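Local atomic coordinates of probable arabinosyltransferase B (Mycobacterium tuberculosis H37Rv, PDB entry 7BVF), a protein that transfers arabinose units to build the arabinan of arabinogalactan in the mycobacterial cell wall, as a membrane-embedded glycosyltransferase. Residues L636-Y648 against F656-S669. Residues are numbered along the deposited sequence; the frame is centred on the assembly and turned at random.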
loop_
_atom_site.group_PDB
_atom_site.type_symbol
_atom_site.label_atom_id
_atom_site.label_comp_id
_atom_site.label_asym_id
_atom_site.label_seq_id
_atom_site.Cartn_x
_atom_site.Cartn_y
_atom_site.Cartn_z
ATOM N N LEU A 636 1.154 13.325 -21.023
ATOM C CA LEU A 636 -0.246 13.069 -21.353
ATOM C C LEU A 636 -0.581 11.587 -21.245
ATOM O O LEU A 636 -1.634 11.215 -20.712
ATOM C CB LEU A 636 -0.558 13.574 -22.757
ATOM C CG LEU A 636 -1.032 15.013 -22.898
ATOM C CD1 LEU A 636 -1.333 15.310 -24.348
ATOM C CD2 LEU A 636 -2.256 15.233 -22.049
ATOM N N ALA A 637 0.297 10.725 -21.763
ATOM C CA ALA A 637 0.067 9.287 -21.668
ATOM C C ALA A 637 0.006 8.826 -20.223
ATOM O O ALA A 637 -0.745 7.902 -19.898
ATOM C CB ALA A 637 1.163 8.529 -22.411
ATOM N N LEU A 638 0.792 9.442 -19.344
ATOM C CA LEU A 638 0.737 9.086 -17.932
ATOM C C LEU A 638 -0.513 9.632 -17.257
ATOM O O LEU A 638 -1.038 9.005 -16.332
ATOM C CB LEU A 638 1.989 9.596 -17.221
ATOM C CG LEU A 638 2.305 9.056 -15.828
ATOM C CD1 LEU A 638 3.802 9.017 -15.641
ATOM C CD2 LEU A 638 1.671 9.910 -14.751
ATOM N N CYS A 639 -0.998 10.790 -17.700
ATOM C CA CYS A 639 -2.169 11.405 -17.086
ATOM C C CYS A 639 -3.459 10.688 -17.469
ATOM O O CYS A 639 -4.372 10.575 -16.647
ATOM C CB CYS A 639 -2.243 12.878 -17.482
ATOM S SG CYS A 639 -3.641 13.770 -16.800
ATOM N N TRP A 640 -3.557 10.200 -18.703
ATOM C CA TRP A 640 -4.789 9.581 -19.179
ATOM C C TRP A 640 -4.929 8.121 -18.776
ATOM O O TRP A 640 -5.882 7.469 -19.212
ATOM C CB TRP A 640 -4.880 9.697 -20.699
ATOM C CG TRP A 640 -5.522 10.955 -21.152
ATOM C CD1 TRP A 640 -4.942 12.181 -21.237
ATOM C CD2 TRP A 640 -6.875 11.119 -21.580
ATOM N NE1 TRP A 640 -5.848 13.101 -21.693
ATOM C CE2 TRP A 640 -7.045 12.473 -21.913
ATOM C CE3 TRP A 640 -7.960 10.253 -21.716
ATOM C CZ2 TRP A 640 -8.252 12.980 -22.371
ATOM C CZ3 TRP A 640 -9.155 10.758 -22.170
ATOM C CH2 TRP A 640 -9.294 12.107 -22.494
ATOM N N ALA A 641 -4.014 7.592 -17.973
ATOM C CA ALA A 641 -4.021 6.180 -17.588
ATOM C C ALA A 641 -4.742 5.962 -16.267
ATOM O O ALA A 641 -4.199 5.368 -15.340
ATOM C CB ALA A 641 -2.595 5.653 -17.520
ATOM N N THR A 642 -5.978 6.431 -16.173
ATOM C CA THR A 642 -6.793 6.303 -14.968
ATOM C C THR A 642 -8.238 6.592 -15.352
ATOM O O THR A 642 -8.567 6.723 -16.536
ATOM C CB THR A 642 -6.301 7.231 -13.861
ATOM O OG1 THR A 642 -7.205 7.177 -12.753
ATOM C CG2 THR A 642 -6.216 8.646 -14.366
ATOM N N THR A 643 -9.105 6.697 -14.351
ATOM C CA THR A 643 -10.527 6.880 -14.587
ATOM C C THR A 643 -10.863 8.356 -14.776
ATOM O O THR A 643 -10.049 9.247 -14.538
ATOM C CB THR A 643 -11.340 6.309 -13.429
ATOM O OG1 THR A 643 -11.195 7.154 -12.285
ATOM C CG2 THR A 643 -10.854 4.918 -13.078
ATOM N N ASN A 644 -12.092 8.606 -15.213
ATOM C CA ASN A 644 -12.642 9.953 -15.352
ATOM C C ASN A 644 -13.613 10.262 -14.223
ATOM O O ASN A 644 -14.652 10.890 -14.425
ATOM C CB ASN A 644 -13.317 10.107 -16.711
ATOM C CG ASN A 644 -13.699 11.534 -17.015
ATOM O OD1 ASN A 644 -13.133 12.470 -16.460
ATOM N ND2 ASN A 644 -14.675 11.708 -17.894
ATOM N N GLY A 645 -13.299 9.807 -13.014
ATOM C CA GLY A 645 -14.246 9.850 -11.920
ATOM C C GLY A 645 -14.231 11.173 -11.175
ATOM O O GLY A 645 -13.181 11.769 -10.957
ATOM N N TRP A 646 -15.420 11.621 -10.797
ATOM C CA TRP A 646 -15.618 12.761 -9.919
ATOM C C TRP A 646 -16.214 12.281 -8.600
ATOM O O TRP A 646 -16.367 11.084 -8.357
ATOM C CB TRP A 646 -16.506 13.811 -10.587
ATOM C CG TRP A 646 -16.036 14.228 -11.943
ATOM C CD1 TRP A 646 -16.279 13.596 -13.123
ATOM C CD2 TRP A 646 -15.247 15.379 -12.263
ATOM N NE1 TRP A 646 -15.690 14.276 -14.157
ATOM C CE2 TRP A 646 -15.048 15.376 -13.654
ATOM C CE3 TRP A 646 -14.687 16.412 -11.506
ATOM C CZ2 TRP A 646 -14.315 16.362 -14.304
ATOM C CZ3 TRP A 646 -13.960 17.388 -12.155
ATOM C CH2 TRP A 646 -13.780 17.358 -13.537
ATOM N N TRP A 647 -16.553 13.236 -7.741
ATOM C CA TRP A 647 -16.974 12.941 -6.377
ATOM C C TRP A 647 -18.452 12.584 -6.267
ATOM O O TRP A 647 -19.089 12.221 -7.258
ATOM C CB TRP A 647 -16.628 14.108 -5.457
ATOM C CG TRP A 647 -15.164 14.164 -5.158
ATOM C CD1 TRP A 647 -14.288 15.134 -5.539
ATOM C CD2 TRP A 647 -14.397 13.190 -4.442
ATOM N NE1 TRP A 647 -13.025 14.832 -5.094
ATOM C CE2 TRP A 647 -13.065 13.642 -4.419
ATOM C CE3 TRP A 647 -14.709 11.981 -3.813
ATOM C CZ2 TRP A 647 -12.048 12.933 -3.790
ATOM C CZ3 TRP A 647 -13.696 11.278 -3.193
ATOM C CH2 TRP A 647 -12.382 11.756 -3.185
ATOM N N TYR A 648 -18.983 12.671 -5.050
ATOM C CA TYR A 648 -20.227 12.052 -4.605
ATOM C C TYR A 648 -21.374 12.099 -5.612
ATOM O O TYR A 648 -21.799 11.049 -6.098
ATOM C CB TYR A 648 -20.627 12.730 -3.289
ATOM C CG TYR A 648 -21.998 12.423 -2.738
ATOM C CD1 TYR A 648 -22.434 11.119 -2.581
ATOM C CD2 TYR A 648 -22.840 13.447 -2.340
ATOM C CE1 TYR A 648 -23.680 10.848 -2.068
ATOM C CE2 TYR A 648 -24.082 13.186 -1.826
ATOM C CZ TYR A 648 -24.499 11.886 -1.691
ATOM O OH TYR A 648 -25.744 11.621 -1.175
ATOM N N PHE A 656 -16.815 7.902 -18.592
ATOM C CA PHE A 656 -15.891 6.867 -18.124
ATOM C C PHE A 656 -15.573 7.037 -16.642
ATOM O O PHE A 656 -14.431 7.240 -16.246
ATOM C CB PHE A 656 -14.623 6.877 -18.967
ATOM C CG PHE A 656 -14.852 6.468 -20.383
ATOM C CD1 PHE A 656 -15.088 5.148 -20.701
ATOM C CD2 PHE A 656 -14.846 7.404 -21.396
ATOM C CE1 PHE A 656 -15.313 4.772 -21.996
ATOM C CE2 PHE A 656 -15.066 7.031 -22.697
ATOM C CZ PHE A 656 -15.299 5.715 -22.997
ATOM N N ASN A 657 -16.600 6.909 -15.808
ATOM C CA ASN A 657 -16.426 7.199 -14.393
ATOM C C ASN A 657 -15.784 6.062 -13.618
ATOM O O ASN A 657 -15.286 6.290 -12.512
ATOM C CB ASN A 657 -17.768 7.544 -13.757
ATOM C CG ASN A 657 -17.609 8.218 -12.420
ATOM O OD1 ASN A 657 -17.401 9.423 -12.347
ATOM N ND2 ASN A 657 -17.689 7.440 -11.350
ATOM N N SER A 658 -15.777 4.845 -14.160
ATOM C CA SER A 658 -15.293 3.709 -13.386
ATOM C C SER A 658 -14.328 2.833 -14.176
ATOM O O SER A 658 -14.046 1.706 -13.757
ATOM C CB SER A 658 -16.470 2.868 -12.892
ATOM O OG SER A 658 -17.432 2.696 -13.918
ATOM N N ALA A 659 -13.810 3.322 -15.297
ATOM C CA ALA A 659 -12.880 2.561 -16.112
ATOM C C ALA A 659 -12.002 3.530 -16.883
ATOM O O ALA A 659 -12.187 4.746 -16.826
ATOM C CB ALA A 659 -13.617 1.611 -17.061
ATOM N N MET A 660 -11.044 2.977 -17.605
ATOM C CA MET A 660 -10.188 3.801 -18.440
ATOM C C MET A 660 -10.904 4.148 -19.743
ATOM O O MET A 660 -11.725 3.363 -20.232
ATOM C CB MET A 660 -8.887 3.070 -18.748
ATOM C CG MET A 660 -7.990 2.899 -17.544
ATOM S SD MET A 660 -6.348 2.323 -17.991
ATOM C CE MET A 660 -5.644 2.077 -16.367
ATOM N N PRO A 661 -10.626 5.330 -20.307
ATOM C CA PRO A 661 -11.349 5.781 -21.503
ATOM C C PRO A 661 -11.454 4.757 -22.626
ATOM O O PRO A 661 -12.572 4.427 -23.028
ATOM C CB PRO A 661 -10.557 7.019 -21.924
ATOM C CG PRO A 661 -10.067 7.561 -20.627
ATOM C CD PRO A 661 -9.728 6.371 -19.789
ATOM N N LYS A 662 -10.344 4.241 -23.145
ATOM C CA LYS A 662 -10.374 3.053 -23.999
ATOM C C LYS A 662 -11.280 3.257 -25.218
ATOM O O LYS A 662 -12.339 2.643 -25.353
ATOM C CB LYS A 662 -10.818 1.828 -23.192
ATOM C CG LYS A 662 -10.530 0.500 -23.860
ATOM C CD LYS A 662 -11.112 -0.643 -23.060
ATOM C CE LYS A 662 -10.720 -0.544 -21.599
ATOM N NZ LYS A 662 -9.254 -0.680 -21.414
ATOM N N ILE A 663 -10.852 4.160 -26.093
ATOM C CA ILE A 663 -11.563 4.393 -27.347
ATOM C C ILE A 663 -11.370 3.197 -28.277
ATOM O O ILE A 663 -10.251 2.883 -28.691
ATOM C CB ILE A 663 -11.117 5.709 -28.007
ATOM C CG1 ILE A 663 -12.012 6.043 -29.202
ATOM C CG2 ILE A 663 -9.636 5.714 -28.382
ATOM C CD1 ILE A 663 -11.721 7.386 -29.818
ATOM N N ASP A 664 -12.470 2.507 -28.582
ATOM C CA ASP A 664 -12.490 1.382 -29.521
ATOM C C ASP A 664 -11.510 0.284 -29.096
ATOM O O ASP A 664 -10.575 -0.071 -29.816
ATOM C CB ASP A 664 -12.201 1.867 -30.949
ATOM C CG ASP A 664 -12.464 0.800 -32.009
ATOM O OD1 ASP A 664 -12.521 -0.403 -31.681
ATOM O OD2 ASP A 664 -12.609 1.174 -33.192
ATOM N N GLY A 665 -11.727 -0.240 -27.893
ATOM C CA GLY A 665 -10.977 -1.395 -27.435
ATOM C C GLY A 665 -9.562 -1.105 -26.972
ATOM O O GLY A 665 -9.041 -1.790 -26.087
ATOM N N ILE A 666 -8.930 -0.095 -27.562
ATOM C CA ILE A 666 -7.565 0.299 -27.237
ATOM C C ILE A 666 -7.615 1.572 -26.405
ATOM O O ILE A 666 -8.381 2.493 -26.711
ATOM C CB ILE A 666 -6.718 0.483 -28.509
ATOM C CG1 ILE A 666 -5.264 0.769 -28.149
ATOM C CG2 ILE A 666 -7.292 1.562 -29.414
ATOM C CD1 ILE A 666 -4.328 0.670 -29.321
ATOM N N THR A 667 -6.824 1.615 -25.337
ATOM C CA THR A 667 -6.869 2.747 -24.428
ATOM C C THR A 667 -6.327 4.003 -25.105
ATOM O O THR A 667 -5.762 3.963 -26.199
ATOM C CB THR A 667 -6.080 2.449 -23.156
ATOM O OG1 THR A 667 -4.859 1.786 -23.497
ATOM C CG2 THR A 667 -6.883 1.563 -22.231
ATOM N N VAL A 668 -6.514 5.137 -24.436
ATOM C CA VAL A 668 -6.017 6.402 -24.958
ATOM C C VAL A 668 -4.578 6.662 -24.520
ATOM O O VAL A 668 -3.819 7.320 -25.241
ATOM C CB VAL A 668 -6.947 7.549 -24.534
ATOM C CG1 VAL A 668 -6.584 8.816 -25.261
ATOM C CG2 VAL A 668 -8.379 7.188 -24.828
ATOM N N SER A 669 -4.178 6.146 -23.358
ATOM C CA SER A 669 -2.782 6.256 -22.959
ATOM C C SER A 669 -1.878 5.499 -23.919
ATOM O O SER A 669 -0.736 5.909 -24.142
ATOM C CB SER A 669 -2.598 5.748 -21.533
ATOM O OG SER A 669 -2.351 4.358 -21.519
#
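Trp640 and Pro661 meet at the closely packed end of this contact. CG of the proline reaches the benzo edge of the indole, near the ring plane and 3.6 Å from Trp640 CE3. Val668 approaches the same ring, its CB 4.0 Å from Trp640 CE3 and its CG1 lying over the rim of one face. Phe672 of helix 668-687 and Phe713 and Met714 of helix 706-727 also pack on this indole. Beside it, the start of helix 668-687 rests on the end of helix 622-639: Ser669 turns its CB toward the first helix, 3.3 Å from Ala637 O, and also touches the methyl of Ala641. Met660, extended beyond CG, leads its CE back to Ala641 O at 3.7 Å; Met660 and Ala641 each also pack on an aromatic side chain of another protein chain.

Beyond the helix end the two chains run on as irregular loops, joined mainly through backbone. Asn644 N donates to Phe656 O at 2.9 Å. Thr643 CA adds a CA-H...O contact to Ala659 O. Asn657 CB starts away from the partner chain, but the amide returns to place OD1 3.3 Å from Trp646 N in a weak hydrogen bond and close against Gly645 CA. With CG anti to the backbone N (chi1 -170°), the Asn644 carboxamide points to helix 706-727, where ND2 hydrogen-bonds Ser721 OG.

The other side is looser. The exposed Phe656 sends its ring away from 636-648 and sets one face over Pro661 CA of its own segment. Residues 662-666, also exposed, loop outward without touching 636-648. Together the segments carry the helix ends and the two legs of the long connection between consecutive, predicted transmembrane helices, folded back on itself, probably near the membrane boundary, in the GT-C-type glycosyltransferase domain.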